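Local atomic coordinates of sulfoquinovosidase (Escherichia coli, PDB entry 5AEG), a protein that hydrolyses sulfoquinovosyl diacylglycerides and simple sulfoquinovosides such as sulfoquinovosyl glycerol, releasing sulfoquinovose for sulfoglycolysis. Residues A[355-367]-A[407-419]. Sequence-based numbering, arbitrary orientation.
Sequences AKDASGGDYLVEF and GEYLPTDTYLHNG
Lys-356 and Tyr-415 form a single antiparallel bridge, a hydrogen-bonded pair, joining two loops of the family 31 TIM-barrel domain: 355-367, which runs into a short antiparallel strand, and 407-419, which leads from barrel strand 401-404 to helix 422-444. The backbone N of Lys-356 reaches Tyr-415 O at 3.0 Å, nearly straight (167° at the hydrogen) and in the carbonyl plane. The return bond, Tyr-415 N to Lys-356 O, is shorter at 2.8 Å but more bent, its donor tilted from the carbonyl plane. Next along, one water bridges the two segments, accepting from Ala-358 N at 2.8 Å and donating to Asp-413 O at 2.7 Å. Within 355-367, Asp-357 OD1 takes Ser-359 OG (3.0 Å, from above the carboxylate plane) and, weakly, Gly-361 N, while Lys-356 NZ forms a salt bridge with Asp-362 OD1.

The direct side-chain hydrogen bond across the contact runs from Tyr-363 OH to Asp-413 OD1, 2.6 Å, on the syn side and 19° out of the carboxylate plane. With CG anti to the backbone N (chi1 -161°), the Tyr-363 ring lies across Thr-414, whose CG2 makes a CH-pi contact 3.8 Å from the centroid over one face. A phenylalanine at Tyr-363 would probably leave Asp-413 OD1 without its hydroxyl donor. Pro-411 CG touches Tyr-363 CE1 and Val-365 CG2. Phe-367 CE1 only marginally approaches the Tyr-409 ring edge; Phe-367 also meets substrate-binding Trp-304 edge-to-face, and Glu-408, beside Tyr-409, is probably an active-site residue. Within its own turn, Thr-414 OG1 donates to Pro-411 O at 2.9 Å, which leaves CG2 facing the tyrosine.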
loop_
_atom_site.group_PDB
_atom_site.type_symbol
_atom_site.label_atom_id
_atom_site.label_comp_id
_atom_site.label_asym_id
_atom_site.label_seq_id
_atom_site.Cartn_x
_atom_site.Cartn_y
_atom_site.Cartn_z
ATOM N N ALA A 355 10.004 23.025 -2.251
ATOM C CA ALA A 355 8.883 23.465 -3.038
ATOM C C ALA A 355 8.551 24.873 -2.660
ATOM O O ALA A 355 8.751 25.278 -1.516
ATOM C CB ALA A 355 7.652 22.595 -2.751
ATOM N N LYS A 356 7.911 25.591 -3.573
ATOM C CA LYS A 356 7.431 26.958 -3.260
ATOM C C LYS A 356 5.955 27.144 -3.173
ATOM O O LYS A 356 5.157 26.277 -3.557
ATOM C CB LYS A 356 7.987 27.886 -4.333
ATOM C CG LYS A 356 9.443 28.244 -3.999
ATOM C CD LYS A 356 10.394 27.976 -5.129
ATOM C CE LYS A 356 11.755 28.642 -4.862
ATOM N NZ LYS A 356 12.180 28.805 -3.438
ATOM N N ASP A 357 5.567 28.282 -2.608
ATOM C CA ASP A 357 4.194 28.709 -2.533
ATOM C C ASP A 357 3.891 29.732 -3.643
ATOM O O ASP A 357 4.765 29.987 -4.466
ATOM C CB ASP A 357 3.789 29.147 -1.124
ATOM C CG ASP A 357 4.427 30.461 -0.638
ATOM O OD1 ASP A 357 5.046 31.214 -1.414
ATOM O OD2 ASP A 357 4.227 30.695 0.575
ATOM N N ALA A 358 2.645 30.156 -3.748
ATOM C CA ALA A 358 2.218 30.978 -4.925
ATOM C C ALA A 358 3.013 32.295 -4.946
ATOM O O ALA A 358 3.511 32.712 -5.998
ATOM C CB ALA A 358 0.719 31.242 -4.883
ATOM N N SER A 359 3.229 32.862 -3.760
ATOM C CA SER A 359 4.037 34.094 -3.641
ATOM C C SER A 359 5.561 33.907 -3.756
ATOM O O SER A 359 6.270 34.819 -3.462
ATOM C CB SER A 359 3.667 34.813 -2.345
ATOM O OG SER A 359 3.982 34.016 -1.229
ATOM N N GLY A 360 6.050 32.739 -4.199
ATOM C CA GLY A 360 7.495 32.434 -4.359
ATOM C C GLY A 360 8.337 32.123 -3.088
ATOM O O GLY A 360 9.503 31.899 -3.192
ATOM N N GLY A 361 7.765 32.134 -1.901
ATOM C CA GLY A 361 8.487 31.735 -0.696
ATOM C C GLY A 361 8.627 30.204 -0.626
ATOM O O GLY A 361 7.955 29.473 -1.374
ATOM N N ASP A 362 9.538 29.736 0.223
ATOM C CA ASP A 362 9.661 28.293 0.501
ATOM C C ASP A 362 8.384 27.784 1.156
ATOM O O ASP A 362 7.859 28.415 2.058
ATOM C CB ASP A 362 10.914 27.989 1.357
ATOM C CG ASP A 362 12.191 28.086 0.568
ATOM O OD1 ASP A 362 12.180 27.975 -0.693
ATOM O OD2 ASP A 362 13.252 28.238 1.204
ATOM N N TYR A 363 7.832 26.646 0.704
ATOM C CA TYR A 363 6.571 26.184 1.289
ATOM C C TYR A 363 6.856 25.413 2.577
ATOM O O TYR A 363 7.584 24.408 2.530
ATOM C CB TYR A 363 5.844 25.248 0.300
ATOM C CG TYR A 363 4.409 25.070 0.569
ATOM C CD1 TYR A 363 3.983 24.272 1.636
ATOM C CD2 TYR A 363 3.447 25.547 -0.317
ATOM C CE1 TYR A 363 2.640 24.108 1.885
ATOM C CE2 TYR A 363 2.112 25.364 -0.081
ATOM C CZ TYR A 363 1.726 24.624 1.027
ATOM O OH TYR A 363 0.418 24.364 1.272
ATOM N N LEU A 364 6.238 25.869 3.660
ATOM C CA LEU A 364 6.265 25.205 4.946
ATOM C C LEU A 364 4.901 24.662 5.306
ATOM O O LEU A 364 3.933 25.373 5.311
ATOM C CB LEU A 364 6.679 26.165 6.056
ATOM C CG LEU A 364 8.001 26.913 5.844
ATOM C CD1 LEU A 364 8.321 27.819 7.031
ATOM C CD2 LEU A 364 9.137 25.971 5.517
ATOM N N VAL A 365 4.846 23.393 5.663
ATOM C CA VAL A 365 3.600 22.789 6.085
ATOM C C VAL A 365 3.561 22.848 7.579
ATOM O O VAL A 365 4.582 22.596 8.235
ATOM C CB VAL A 365 3.520 21.339 5.621
ATOM C CG1 VAL A 365 2.260 20.704 6.121
ATOM C CG2 VAL A 365 3.560 21.269 4.106
ATOM N N GLU A 366 2.407 23.172 8.117
ATOM C CA GLU A 366 2.191 23.146 9.578
ATOM C C GLU A 366 1.905 21.759 10.004
ATOM O O GLU A 366 1.027 21.143 9.440
ATOM C CB GLU A 366 0.979 23.975 9.995
ATOM C CG GLU A 366 1.313 25.436 10.111
ATOM C CD GLU A 366 0.119 26.356 10.323
ATOM O OE1 GLU A 366 -0.982 26.105 9.761
ATOM O OE2 GLU A 366 0.308 27.365 11.040
ATOM N N PHE A 367 2.657 21.266 10.985
ATOM C CA PHE A 367 2.278 20.057 11.737
ATOM C C PHE A 367 2.066 20.457 13.206
ATOM O O PHE A 367 2.643 19.895 14.134
ATOM C CB PHE A 367 3.302 18.943 11.553
ATOM C CG PHE A 367 3.452 18.493 10.120
ATOM C CD1 PHE A 367 2.505 17.657 9.536
ATOM C CD2 PHE A 367 4.525 18.944 9.341
ATOM C CE1 PHE A 367 2.634 17.255 8.209
ATOM C CE2 PHE A 367 4.669 18.549 8.023
ATOM C CZ PHE A 367 3.728 17.673 7.468
ATOM N N GLY A 407 4.562 10.826 1.986
ATOM C CA GLY A 407 4.423 10.738 0.539
ATOM C C GLY A 407 3.065 11.107 0.033
ATOM O O GLY A 407 2.936 11.474 -1.150
ATOM N N GLU A 408 2.047 10.988 0.925
ATOM C CA GLU A 408 0.651 11.184 0.609
ATOM C C GLU A 408 0.172 12.645 0.716
ATOM O O GLU A 408 -0.961 12.936 0.429
ATOM C CB GLU A 408 -0.262 10.204 1.436
ATOM C CG GLU A 408 -0.511 10.626 2.879
ATOM C CD GLU A 408 0.701 10.466 3.803
ATOM O OE1 GLU A 408 1.657 9.816 3.372
ATOM O OE2 GLU A 408 0.684 11.012 4.971
ATOM N N TYR A 409 1.024 13.515 1.192
ATOM C CA TYR A 409 0.640 14.855 1.505
ATOM C C TYR A 409 1.607 15.838 0.866
ATOM O O TYR A 409 2.196 16.647 1.526
ATOM C CB TYR A 409 0.437 15.100 3.040
ATOM C CG TYR A 409 -0.159 16.518 3.306
ATOM C CD1 TYR A 409 -1.068 17.123 2.369
ATOM C CD2 TYR A 409 0.226 17.285 4.410
ATOM C CE1 TYR A 409 -1.591 18.380 2.562
ATOM C CE2 TYR A 409 -0.292 18.589 4.587
ATOM C CZ TYR A 409 -1.199 19.117 3.670
ATOM O OH TYR A 409 -1.772 20.362 3.845
ATOM N N LEU A 410 1.763 15.741 -0.442
ATOM C CA LEU A 410 2.233 16.900 -1.286
ATOM C C LEU A 410 1.033 17.878 -1.390
ATOM O O LEU A 410 -0.020 17.532 -1.934
ATOM C CB LEU A 410 2.639 16.516 -2.688
ATOM C CG LEU A 410 3.067 17.784 -3.479
ATOM C CD1 LEU A 410 4.462 18.268 -3.002
ATOM C CD2 LEU A 410 3.025 17.621 -4.964
ATOM N N PRO A 411 1.128 19.079 -0.781
ATOM C CA PRO A 411 -0.004 20.012 -0.837
ATOM C C PRO A 411 -0.256 20.442 -2.249
ATOM O O PRO A 411 0.694 20.520 -3.068
ATOM C CB PRO A 411 0.480 21.223 0.016
ATOM C CG PRO A 411 1.397 20.600 1.000
ATOM C CD PRO A 411 2.198 19.671 0.062
ATOM N N THR A 412 -1.515 20.639 -2.550
ATOM C CA THR A 412 -1.887 20.954 -3.932
ATOM C C THR A 412 -1.715 22.409 -4.361
ATOM O O THR A 412 -1.943 22.757 -5.539
ATOM C CB THR A 412 -3.322 20.513 -4.204
ATOM O OG1 THR A 412 -4.135 20.696 -3.028
ATOM C CG2 THR A 412 -3.303 19.046 -4.539
ATOM N N ASP A 413 -1.259 23.225 -3.445
ATOM C CA ASP A 413 -0.867 24.640 -3.733
ATOM C C ASP A 413 0.644 24.849 -3.599
ATOM O O ASP A 413 1.080 25.978 -3.381
ATOM C CB ASP A 413 -1.684 25.600 -2.871
ATOM C CG ASP A 413 -1.468 25.427 -1.432
ATOM O OD1 ASP A 413 -0.754 24.490 -1.046
ATOM O OD2 ASP A 413 -2.042 26.188 -0.637
ATOM N N THR A 414 1.442 23.771 -3.772
ATOM C CA THR A 414 2.865 23.918 -4.004
ATOM C C THR A 414 3.125 24.184 -5.480
ATOM O O THR A 414 2.286 23.843 -6.336
ATOM C CB THR A 414 3.665 22.638 -3.652
ATOM O OG1 THR A 414 3.056 21.513 -4.316
ATOM C CG2 THR A 414 3.681 22.451 -2.139
ATOM N N TYR A 415 4.308 24.768 -5.740
ATOM C CA TYR A 415 4.832 25.051 -7.044
ATOM C C TYR A 415 6.161 24.353 -7.092
ATOM O O TYR A 415 7.018 24.561 -6.227
ATOM C CB TYR A 415 4.969 26.580 -7.269
ATOM C CG TYR A 415 3.624 27.172 -7.357
ATOM C CD1 TYR A 415 2.916 27.442 -6.221
ATOM C CD2 TYR A 415 2.991 27.342 -8.592
ATOM C CE1 TYR A 415 1.614 27.889 -6.286
ATOM C CE2 TYR A 415 1.696 27.820 -8.663
ATOM C CZ TYR A 415 1.019 28.075 -7.497
ATOM O OH TYR A 415 -0.248 28.557 -7.490
ATOM N N LEU A 416 6.292 23.509 -8.116
ATOM C CA LEU A 416 7.350 22.569 -8.240
ATOM C C LEU A 416 8.319 22.949 -9.332
ATOM O O LEU A 416 7.921 23.538 -10.341
ATOM C CB LEU A 416 6.774 21.186 -8.585
ATOM C CG LEU A 416 5.835 20.795 -7.441
ATOM C CD1 LEU A 416 4.811 19.823 -7.857
ATOM C CD2 LEU A 416 6.644 20.401 -6.204
ATOM N N HIS A 417 9.556 22.509 -9.135
ATOM C CA HIS A 417 10.672 22.787 -10.026
ATOM C C HIS A 417 10.462 22.321 -11.450
ATOM O O HIS A 417 10.922 22.985 -12.363
ATOM C CB HIS A 417 11.923 22.172 -9.504
ATOM C CG HIS A 417 13.163 22.590 -10.211
ATOM N ND1 HIS A 417 13.668 21.910 -11.293
ATOM C CD2 HIS A 417 14.022 23.609 -9.970
ATOM C CE1 HIS A 417 14.770 22.506 -11.720
ATOM N NE2 HIS A 417 15.010 23.531 -10.922
ATOM N N ASN A 418 9.802 21.192 -11.655
ATOM C CA ASN A 418 9.576 20.733 -12.988
ATOM C C ASN A 418 8.423 21.495 -13.710
ATOM O O ASN A 418 8.124 21.157 -14.781
ATOM C CB ASN A 418 9.372 19.205 -13.012
ATOM C CG ASN A 418 8.041 18.776 -12.341
ATOM O OD1 ASN A 418 7.325 19.588 -11.830
ATOM N ND2 ASN A 418 7.721 17.499 -12.409
ATOM N N GLY A 419 7.776 22.448 -13.074
ATOM C CA GLY A 419 6.629 23.180 -13.579
ATOM C C GLY A 419 5.384 22.374 -13.857
ATOM O O GLY A 419 4.465 22.870 -14.512
HETATM O O HOH W 1 0.762 28.522 -2.493
#